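Local coordinates for endoglucanase (Ruminococcus champanellensis, PDB 6WQV), which hydrolyses beta-linked glucan chains such as cellulose as a broad-specificity endoglucanase of glycoside hydrolase family 5, subfamily 4, and binds cellotriose, at residues Y246-N251 / K294-G299; S256-S261 / R300-E305. All blocks are in the same frame, centred on the assembly; numbering follows the deposited sequence.

Overall arrangement
Both interactions lie at the catalytic end of a TIM barrel, where loops leaving strands 236-241 and 284-289 meet around the start of helix 297-313. Interaction 1 (246-251 / 294-299), largely a lysine and water bridge with the F248 ring packed alongside, is nearer the sugar: L250 belongs to the glycan pocket, and the side chain of N251 lies about 10 Å from a bound glucose. Interaction 2 (256-261 / 300-305) is apolar, the side chain of W303 being about 12 Å from that sugar. Their centres are about 8 Å apart, and they touch: N296 ND2 probably hydrogen-bonds to S256 O at 3.1 Å, while F248 packs beside F258. K294-G299 and the first turns of helix 297-313 thus meet successive parts of the 236-241 loop.

Interaction 1: Y246-N251 / K294-G299; sequences YNFALN and KNNING
Two beta-alpha loops of the TIM barrel are tied together where K294, in the loop after strand 284-289, reaches F248 and N251 at the end of the short helix 246-249. A lysine suits the place because its chain can span the gap and its ammonium group can serve several carbonyls. With CG anti to its own carbonyl carbon (chi1 -68°) and the rest extended, it carries NZ to N251 O at 2.8 Å. That bond runs fairly near the direction of the carbonyl, at a C=O...N angle of 157°. The second, from K294 NZ to F248 O, is 2.9 Å long and comes from above the carbonyl plane. T255 O is a further acceptor, so the ammonium is gripped by backbone oxygens from several residues; its charge probably also suits the carbonyl end of the helix.

N296 continues the link from the position just before helix 297-313. Instead of capping that helix, its OD1 takes the backbone N of K294 at 3.0 Å and so braces the turn. N296 ND2 gives one bond to a water at 2.9 Å and another to S256 O. The water in turn donates to F248 O, which therefore accepts both lysine and water.

N296 ND2 also lies 3.4 Å from F248 CE1, the amide and ring planes crossing at 50°. Phenylalanine fits because its ring is flanked by F258 on the CE1 side and by W303 on the CE2 side. The ring tip approaches helix 297-313 itself, F248 CZ standing 3.8 Å from G299 O.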
ATOM      1  N   TYR A 246     -14.812  -9.970   4.576  1.00 16.30           N
ATOM      2  CA  TYR A 246     -13.627 -10.746   4.937  1.00 16.22           C
ATOM      3  C   TYR A 246     -13.743 -12.214   4.539  1.00 16.23           C
ATOM      4  O   TYR A 246     -12.822 -12.780   3.938  1.00 16.07           O
ATOM      5  CB  TYR A 246     -13.352 -10.621   6.442  1.00 19.00           C
ATOM      6  CG  TYR A 246     -12.305 -11.604   6.929  1.00 21.24           C
ATOM      7  CD1 TYR A 246     -10.964 -11.391   6.664  1.00 23.49           C
ATOM      8  CD2 TYR A 246     -12.661 -12.746   7.636  1.00 24.50           C
ATOM      9  CE1 TYR A 246      -9.997 -12.283   7.087  1.00 26.24           C
ATOM     10  CE2 TYR A 246     -11.697 -13.651   8.067  1.00 26.80           C
ATOM     11  CZ  TYR A 246     -10.366 -13.414   7.788  1.00 28.85           C
ATOM     12  OH  TYR A 246      -9.391 -14.293   8.203  1.00 32.98           O
ATOM     13  N   ASN A 247     -14.841 -12.872   4.906  1.00 17.30           N
ATOM     14  CA  ASN A 247     -14.907 -14.314   4.686  1.00 18.97           C
ATOM     15  C   ASN A 247     -14.779 -14.661   3.209  1.00 18.26           C
ATOM     16  O   ASN A 247     -14.104 -15.633   2.847  1.00 18.21           O
ATOM     17  CB  ASN A 247     -16.189 -14.891   5.281  1.00 22.71           C
ATOM     18  CG  ASN A 247     -16.103 -15.044   6.783  1.00 26.85           C
ATOM     19  OD1 ASN A 247     -15.026 -15.285   7.328  1.00 25.45           O
ATOM     20  ND2 ASN A 247     -17.231 -14.887   7.462  1.00 31.84           N
ATOM     21  N   PHE A 248     -15.413 -13.870   2.343  1.00 16.54           N
ATOM     22  CA  PHE A 248     -15.354 -14.107   0.904  1.00 16.65           C
ATOM     23  C   PHE A 248     -13.994 -13.723   0.338  1.00 14.97           C
ATOM     24  O   PHE A 248     -13.394 -14.479  -0.440  1.00 13.50           O
ATOM     25  CB  PHE A 248     -16.447 -13.266   0.234  1.00 15.18           C
ATOM     26  CG  PHE A 248     -16.413 -13.293  -1.274  1.00 14.22           C
ATOM     27  CD1 PHE A 248     -16.897 -14.390  -1.961  1.00 15.16           C
ATOM     28  CD2 PHE A 248     -15.911 -12.221  -2.002  1.00 13.06           C
ATOM     29  CE1 PHE A 248     -16.877 -14.434  -3.335  1.00 15.38           C
ATOM     30  CE2 PHE A 248     -15.890 -12.265  -3.389  1.00 13.38           C
ATOM     31  CZ  PHE A 248     -16.378 -13.365  -4.050  1.00 13.64           C
ATOM     32  N   ALA A 249     -13.487 -12.560   0.723  1.00 14.81           N
ATOM     33  CA  ALA A 249     -12.397 -11.915   0.005  1.00 12.18           C
ATOM     34  C   ALA A 249     -11.016 -12.328   0.496  1.00 14.16           C
ATOM     35  O   ALA A 249     -10.073 -12.380  -0.303  1.00 13.84           O
ATOM     36  CB  ALA A 249     -12.530 -10.394   0.132  1.00 13.52           C
ATOM     37  N   LEU A 250     -10.860 -12.573   1.799  1.00 15.04           N
ATOM     38  CA  LEU A 250      -9.538 -12.758   2.391  1.00 16.18           C
ATOM     39  C   LEU A 250      -9.375 -14.047   3.182  1.00 16.50           C
ATOM     40  O   LEU A 250      -8.237 -14.506   3.337  1.00 19.03           O
ATOM     41  CB  LEU A 250      -9.191 -11.568   3.300  1.00 16.45           C
ATOM     42  CG  LEU A 250      -7.801 -11.527   3.938  1.00 17.70           C
ATOM     43  CD1 LEU A 250      -6.695 -11.651   2.897  1.00 18.32           C
ATOM     44  CD2 LEU A 250      -7.629 -10.236   4.754  1.00 20.85           C
ATOM     45  N   ASN A 251     -10.454 -14.651   3.673  1.00 16.83           N
ATOM     46  CA  ASN A 251     -10.377 -15.885   4.449  1.00 18.50           C
ATOM     47  C   ASN A 251     -10.226 -17.063   3.497  1.00 19.21           C
ATOM     48  O   ASN A 251     -11.154 -17.388   2.749  1.00 20.31           O
ATOM     49  CB  ASN A 251     -11.652 -16.031   5.273  1.00 20.91           C
ATOM     50  CG  ASN A 251     -11.606 -17.209   6.235  1.00 24.11           C
ATOM     51  OD1 ASN A 251     -10.680 -18.020   6.208  1.00 23.89           O
ATOM     52  ND2 ASN A 251     -12.620 -17.307   7.086  1.00 25.95           N
ATOM     53  N   LYS A 294     -11.204 -18.457  -5.605  1.00 15.02           N
ATOM     54  CA  LYS A 294     -11.809 -19.659  -5.045  1.00 16.27           C
ATOM     55  C   LYS A 294     -12.567 -20.413  -6.130  1.00 17.97           C
ATOM     56  O   LYS A 294     -13.552 -21.108  -5.855  1.00 18.81           O
ATOM     57  CB  LYS A 294     -12.718 -19.312  -3.865  1.00 16.37           C
ATOM     58  CG  LYS A 294     -11.955 -18.793  -2.651  1.00 16.17           C
ATOM     59  CD  LYS A 294     -12.900 -18.279  -1.575  1.00 16.01           C
ATOM     60  CE  LYS A 294     -12.139 -17.850  -0.330  1.00 17.48           C
ATOM     61  NZ  LYS A 294     -13.012 -17.106   0.621  1.00 17.39           N
ATOM     62  N   ASN A 295     -12.116 -20.254  -7.383  1.00 18.54           N
ATOM     63  CA  ASN A 295     -12.728 -20.908  -8.537  1.00 19.49           C
ATOM     64  C   ASN A 295     -14.209 -20.545  -8.618  1.00 18.48           C
ATOM     65  O   ASN A 295     -15.084 -21.378  -8.861  1.00 19.83           O
ATOM     66  CB  ASN A 295     -12.444 -22.403  -8.501  1.00 24.48           C
ATOM     67  CG  ASN A 295     -10.945 -22.683  -8.445  1.00 30.93           C
ATOM     68  OD1 ASN A 295     -10.463 -23.400  -7.569  1.00 36.26           O
ATOM     69  ND2 ASN A 295     -10.196 -22.073  -9.365  1.00 30.88           N
ATOM     70  N   ASN A 296     -14.453 -19.242  -8.470  1.00 19.13           N
ATOM     71  CA  ASN A 296     -15.770 -18.677  -8.242  1.00 19.10           C
ATOM     72  C   ASN A 296     -15.922 -17.404  -9.073  1.00 19.07           C
ATOM     73  O   ASN A 296     -16.153 -16.317  -8.559  1.00 17.13           O
ATOM     74  CB  ASN A 296     -15.919 -18.364  -6.747  1.00 19.31           C
ATOM     75  CG  ASN A 296     -14.812 -17.410  -6.195  1.00 17.64           C
ATOM     76  OD1 ASN A 296     -13.692 -17.306  -6.723  1.00 17.18           O
ATOM     77  ND2 ASN A 296     -15.134 -16.729  -5.104  1.00 17.62           N
ATOM     78  N   ILE A 297     -15.792 -17.516 -10.394  1.00 19.55           N
ATOM     79  CA  ILE A 297     -15.626 -16.296 -11.178  1.00 20.35           C
ATOM     80  C   ILE A 297     -16.909 -15.465 -11.185  1.00 17.96           C
ATOM     81  O   ILE A 297     -16.849 -14.231 -11.156  1.00 17.87           O
ATOM     82  CB  ILE A 297     -15.088 -16.579 -12.592  1.00 25.35           C
ATOM     83  CG1 ILE A 297     -14.646 -15.272 -13.266  1.00 23.43           C
ATOM     84  CG2 ILE A 297     -16.156 -17.241 -13.435  1.00 27.26           C
ATOM     85  CD1 ILE A 297     -13.515 -14.528 -12.548  1.00 23.56           C
ATOM     86  N   ASN A 298     -18.082 -16.103 -11.203  1.00 18.92           N
ATOM     87  CA  ASN A 298     -19.312 -15.311 -11.239  1.00 19.03           C
ATOM     88  C   ASN A 298     -19.460 -14.479  -9.969  1.00 18.56           C
ATOM     89  O   ASN A 298     -19.839 -13.301 -10.026  1.00 17.99           O
ATOM     90  CB  ASN A 298     -20.537 -16.196 -11.478  1.00 21.83           C
ATOM     91  CG  ASN A 298     -20.581 -16.762 -12.888  1.00 25.56           C
ATOM     92  OD1 ASN A 298     -19.962 -16.227 -13.811  1.00 25.37           O
ATOM     93  ND2 ASN A 298     -21.320 -17.850 -13.060  1.00 29.44           N
ATOM     94  N   GLY A 299     -19.134 -15.065  -8.816  1.00 16.38           N
ATOM     95  CA  GLY A 299     -19.195 -14.316  -7.571  1.00 16.64           C
ATOM     96  C   GLY A 299     -18.168 -13.204  -7.498  1.00 16.48           C
ATOM     97  O   GLY A 299     -18.466 -12.103  -7.025  1.00 15.57           O
TER
HETATM   98  O   HOH W   1     -13.362 -15.103  -3.411  1.00 16.03           O

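Interaction 2: S256-S261 / R300-E305; sequences SSFTQS and RVLWGE
F258 lays its ring against W303 on helix 297-313, and each step along the side chain meets a different part of the neighbour. CB packs beside F248. With CG anti to the backbone N (chi1 -176°), the ring is carried over to the helix, where F258 CG lies 3.7 Å from W303 CB. The CD1-CE1 side of the ring meets the helix backbone: F258 CD1 lies by the N and CA of W303, and F258 CE1 comes within 3.6 Å of W303 CA. The CD2-CE2 side meets the indole, F258 CE2 resting 3.7 Å from W303 CD1. At the tip, F258 CZ is 4.1 Å from W303 CA.

One face of phenylalanine thus receives the CA, the CB and the indole edge of W303. W303 CB makes a CH-pi contact, 3.8 Å from the centroid of the F258 ring and 15° off its normal, while the indole edge forms a T-shaped stack with planes at 82°. Tryptophan presents the CD1 corner of its five-membered ring, while the adjoining NE1 hydrogen-bonds to S244 O.

At the rim of F258, L302 adds a branched aliphatic side chain. Its CD2 is 4.1 Å from F258 CD1, and the same methyl sits 3.7 Å from F258 O, beside the peptide leading through T259 to Q260. Leucine is compact enough to fill this angle between ring and backbone. I263 and L266 of helix 263-278 also touch F258, so that here a beta-alpha loop of the TIM barrel is held by an aromatic and aliphatic cluster against two adjacent outer helices, 263-278 and 297-313.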
ATOM      1  N   SER A 256     -17.054 -19.066  -0.745  1.00 18.39           N
ATOM      2  CA  SER A 256     -16.750 -18.624  -2.097  1.00 17.43           C
ATOM      3  C   SER A 256     -17.935 -17.952  -2.774  1.00 17.94           C
ATOM      4  O   SER A 256     -17.835 -17.586  -3.948  1.00 18.29           O
ATOM      5  CB  SER A 256     -16.284 -19.809  -2.944  1.00 18.64           C
ATOM      6  OG  SER A 256     -17.331 -20.748  -3.132  1.00 22.51           O
ATOM      7  N   SER A 257     -19.045 -17.764  -2.065  1.00 18.23           N
ATOM      8  CA  SER A 257     -20.244 -17.156  -2.623  1.00 16.94           C
ATOM      9  C   SER A 257     -20.305 -15.674  -2.285  1.00 17.45           C
ATOM     10  O   SER A 257     -20.086 -15.285  -1.134  1.00 17.88           O
ATOM     11  CB  SER A 257     -21.484 -17.849  -2.058  1.00 19.31           C
ATOM     12  OG  SER A 257     -22.669 -17.156  -2.400  1.00 20.36           O
ATOM     13  N   PHE A 258     -20.625 -14.857  -3.289  1.00 16.18           N
ATOM     14  CA  PHE A 258     -21.003 -13.459  -3.108  1.00 15.51           C
ATOM     15  C   PHE A 258     -22.225 -13.220  -3.978  1.00 18.38           C
ATOM     16  O   PHE A 258     -22.205 -13.538  -5.173  1.00 20.62           O
ATOM     17  CB  PHE A 258     -19.881 -12.504  -3.513  1.00 16.21           C
ATOM     18  CG  PHE A 258     -20.205 -11.055  -3.253  1.00 15.60           C
ATOM     19  CD1 PHE A 258     -20.943 -10.332  -4.173  1.00 16.79           C
ATOM     20  CD2 PHE A 258     -19.776 -10.420  -2.099  1.00 15.03           C
ATOM     21  CE1 PHE A 258     -21.259  -9.005  -3.947  1.00 17.54           C
ATOM     22  CE2 PHE A 258     -20.083  -9.082  -1.871  1.00 17.08           C
ATOM     23  CZ  PHE A 258     -20.821  -8.376  -2.798  1.00 16.30           C
ATOM     24  N   THR A 259     -23.287 -12.676  -3.393  1.00 19.36           N
ATOM     25  CA  THR A 259     -24.561 -12.571  -4.086  1.00 18.37           C
ATOM     26  C   THR A 259     -25.117 -11.158  -3.948  1.00 17.00           C
ATOM     27  O   THR A 259     -24.561 -10.311  -3.246  1.00 17.02           O
ATOM     28  CB  THR A 259     -25.580 -13.575  -3.525  1.00 23.85           C
ATOM     29  OG1 THR A 259     -26.016 -13.134  -2.232  1.00 28.36           O
ATOM     30  CG2 THR A 259     -24.985 -14.969  -3.405  1.00 25.43           C
ATOM     31  N   GLN A 260     -26.242 -10.914  -4.627  1.00 19.12           N
ATOM     32  CA  GLN A 260     -26.952  -9.646  -4.480  1.00 19.66           C
ATOM     33  C   GLN A 260     -27.134  -9.287  -3.012  1.00 19.21           C
ATOM     34  O   GLN A 260     -27.041  -8.111  -2.629  1.00 20.94           O
ATOM     35  CB  GLN A 260     -28.317  -9.742  -5.171  1.00 22.08           C
ATOM     36  CG  GLN A 260     -29.323  -8.686  -4.743  1.00 25.50           C
ATOM     37  CD  GLN A 260     -28.986  -7.324  -5.300  1.00 25.29           C
ATOM     38  OE1 GLN A 260     -28.384  -7.216  -6.366  1.00 26.46           O
ATOM     39  NE2 GLN A 260     -29.357  -6.274  -4.577  1.00 24.51           N
ATOM     40  N   SER A 261     -27.397 -10.291  -2.177  0.74 20.44           N
ATOM     41  CA  SER A 261     -27.666 -10.048  -0.766  0.74 21.17           C
ATOM     42  C   SER A 261     -26.471  -9.444  -0.038  0.74 22.44           C
ATOM     43  O   SER A 261     -26.661  -8.775   0.984  0.74 24.35           O
ATOM     44  CB  SER A 261     -28.073 -11.361  -0.096  0.74 22.83           C
ATOM     45  OG  SER A 261     -29.164 -11.968  -0.764  0.74 24.33           O
ATOM     46  N   ARG A 300     -16.946 -13.464  -7.957  1.00 15.66           N
ATOM     47  CA  ARG A 300     -15.945 -12.407  -7.924  1.00 13.26           C
ATOM     48  C   ARG A 300     -16.279 -11.287  -8.899  1.00 13.18           C
ATOM     49  O   ARG A 300     -15.978 -10.118  -8.615  1.00 13.86           O
ATOM     50  CB  ARG A 300     -14.545 -12.961  -8.189  1.00 15.40           C
ATOM     51  CG  ARG A 300     -14.018 -13.846  -7.064  1.00 15.65           C
ATOM     52  CD  ARG A 300     -12.499 -13.792  -6.963  1.00 16.03           C
ATOM     53  NE  ARG A 300     -11.864 -14.435  -8.110  1.00 15.46           N
ATOM     54  CZ  ARG A 300     -10.582 -14.289  -8.437  1.00 12.38           C
ATOM     55  NH1 ARG A 300      -9.780 -13.525  -7.713  1.00 13.72           N
ATOM     56  NH2 ARG A 300     -10.116 -14.921  -9.503  1.00 14.48           N
ATOM     57  N   VAL A 301     -16.886 -11.612 -10.046  1.00 14.09           N
ATOM     58  CA  VAL A 301     -17.308 -10.578 -10.993  1.00 13.83           C
ATOM     59  C   VAL A 301     -18.381  -9.692 -10.373  1.00 15.78           C
ATOM     60  O   VAL A 301     -18.323  -8.461 -10.466  1.00 15.84           O
ATOM     61  CB  VAL A 301     -17.770 -11.214 -12.316  1.00 16.19           C
ATOM     62  CG1 VAL A 301     -18.512 -10.202 -13.189  1.00 17.14           C
ATOM     63  CG2 VAL A 301     -16.576 -11.786 -13.079  1.00 17.61           C
ATOM     64  N   LEU A 302     -19.373 -10.299  -9.724  1.00 14.99           N
ATOM     65  CA  LEU A 302     -20.425  -9.515  -9.089  1.00 14.56           C
ATOM     66  C   LEU A 302     -19.857  -8.668  -7.960  1.00 14.01           C
ATOM     67  O   LEU A 302     -20.175  -7.478  -7.833  1.00 14.82           O
ATOM     68  CB  LEU A 302     -21.508 -10.456  -8.570  1.00 16.48           C
ATOM     69  CG  LEU A 302     -22.712  -9.819  -7.883  1.00 18.55           C
ATOM     70  CD1 LEU A 302     -23.481  -8.972  -8.875  1.00 21.23           C
ATOM     71  CD2 LEU A 302     -23.609 -10.874  -7.262  1.00 19.50           C
ATOM     72  N   TRP A 303     -19.013  -9.273  -7.121  1.00 13.77           N
ATOM     73  CA  TRP A 303     -18.341  -8.534  -6.056  1.00 12.57           C
ATOM     74  C   TRP A 303     -17.519  -7.385  -6.624  1.00 13.08           C
ATOM     75  O   TRP A 303     -17.602  -6.249  -6.139  1.00 13.97           O
ATOM     76  CB  TRP A 303     -17.462  -9.506  -5.257  1.00 12.27           C
ATOM     77  CG  TRP A 303     -16.473  -8.845  -4.362  1.00 10.60           C
ATOM     78  CD1 TRP A 303     -16.669  -8.440  -3.073  1.00 12.39           C
ATOM     79  CD2 TRP A 303     -15.123  -8.505  -4.690  1.00 11.73           C
ATOM     80  NE1 TRP A 303     -15.517  -7.865  -2.578  1.00 13.26           N
ATOM     81  CE2 TRP A 303     -14.556  -7.896  -3.553  1.00 12.10           C
ATOM     82  CE3 TRP A 303     -14.341  -8.661  -5.837  1.00 12.29           C
ATOM     83  CZ2 TRP A 303     -13.236  -7.439  -3.532  1.00 12.00           C
ATOM     84  CZ3 TRP A 303     -13.033  -8.203  -5.818  1.00 12.73           C
ATOM     85  CH2 TRP A 303     -12.500  -7.592  -4.677  1.00 11.94           C
ATOM     86  N   GLY A 304     -16.736  -7.651  -7.670  1.00 13.08           N
ATOM     87  CA  GLY A 304     -15.827  -6.639  -8.180  1.00 14.60           C
ATOM     88  C   GLY A 304     -16.536  -5.469  -8.830  1.00 13.54           C
ATOM     89  O   GLY A 304     -16.135  -4.312  -8.642  1.00 14.36           O
ATOM     90  N   GLU A 305     -17.577  -5.743  -9.622  1.00 13.26           N
ATOM     91  CA  GLU A 305     -18.348  -4.653 -10.206  1.00 15.85           C
ATOM     92  C   GLU A 305     -18.896  -3.743  -9.116  1.00 12.65           C
ATOM     93  O   GLU A 305     -18.820  -2.514  -9.216  1.00 14.71           O
ATOM     94  CB  GLU A 305     -19.522  -5.196 -11.023  1.00 20.83           C
ATOM     95  CG  GLU A 305     -19.180  -6.080 -12.199  1.00 30.65           C
ATOM     96  CD  GLU A 305     -20.429  -6.585 -12.912  1.00 36.90           C
ATOM     97  OE1 GLU A 305     -21.426  -6.906 -12.226  1.00 39.04           O
ATOM     98  OE2 GLU A 305     -20.413  -6.652 -14.158  1.00 39.71           O
TER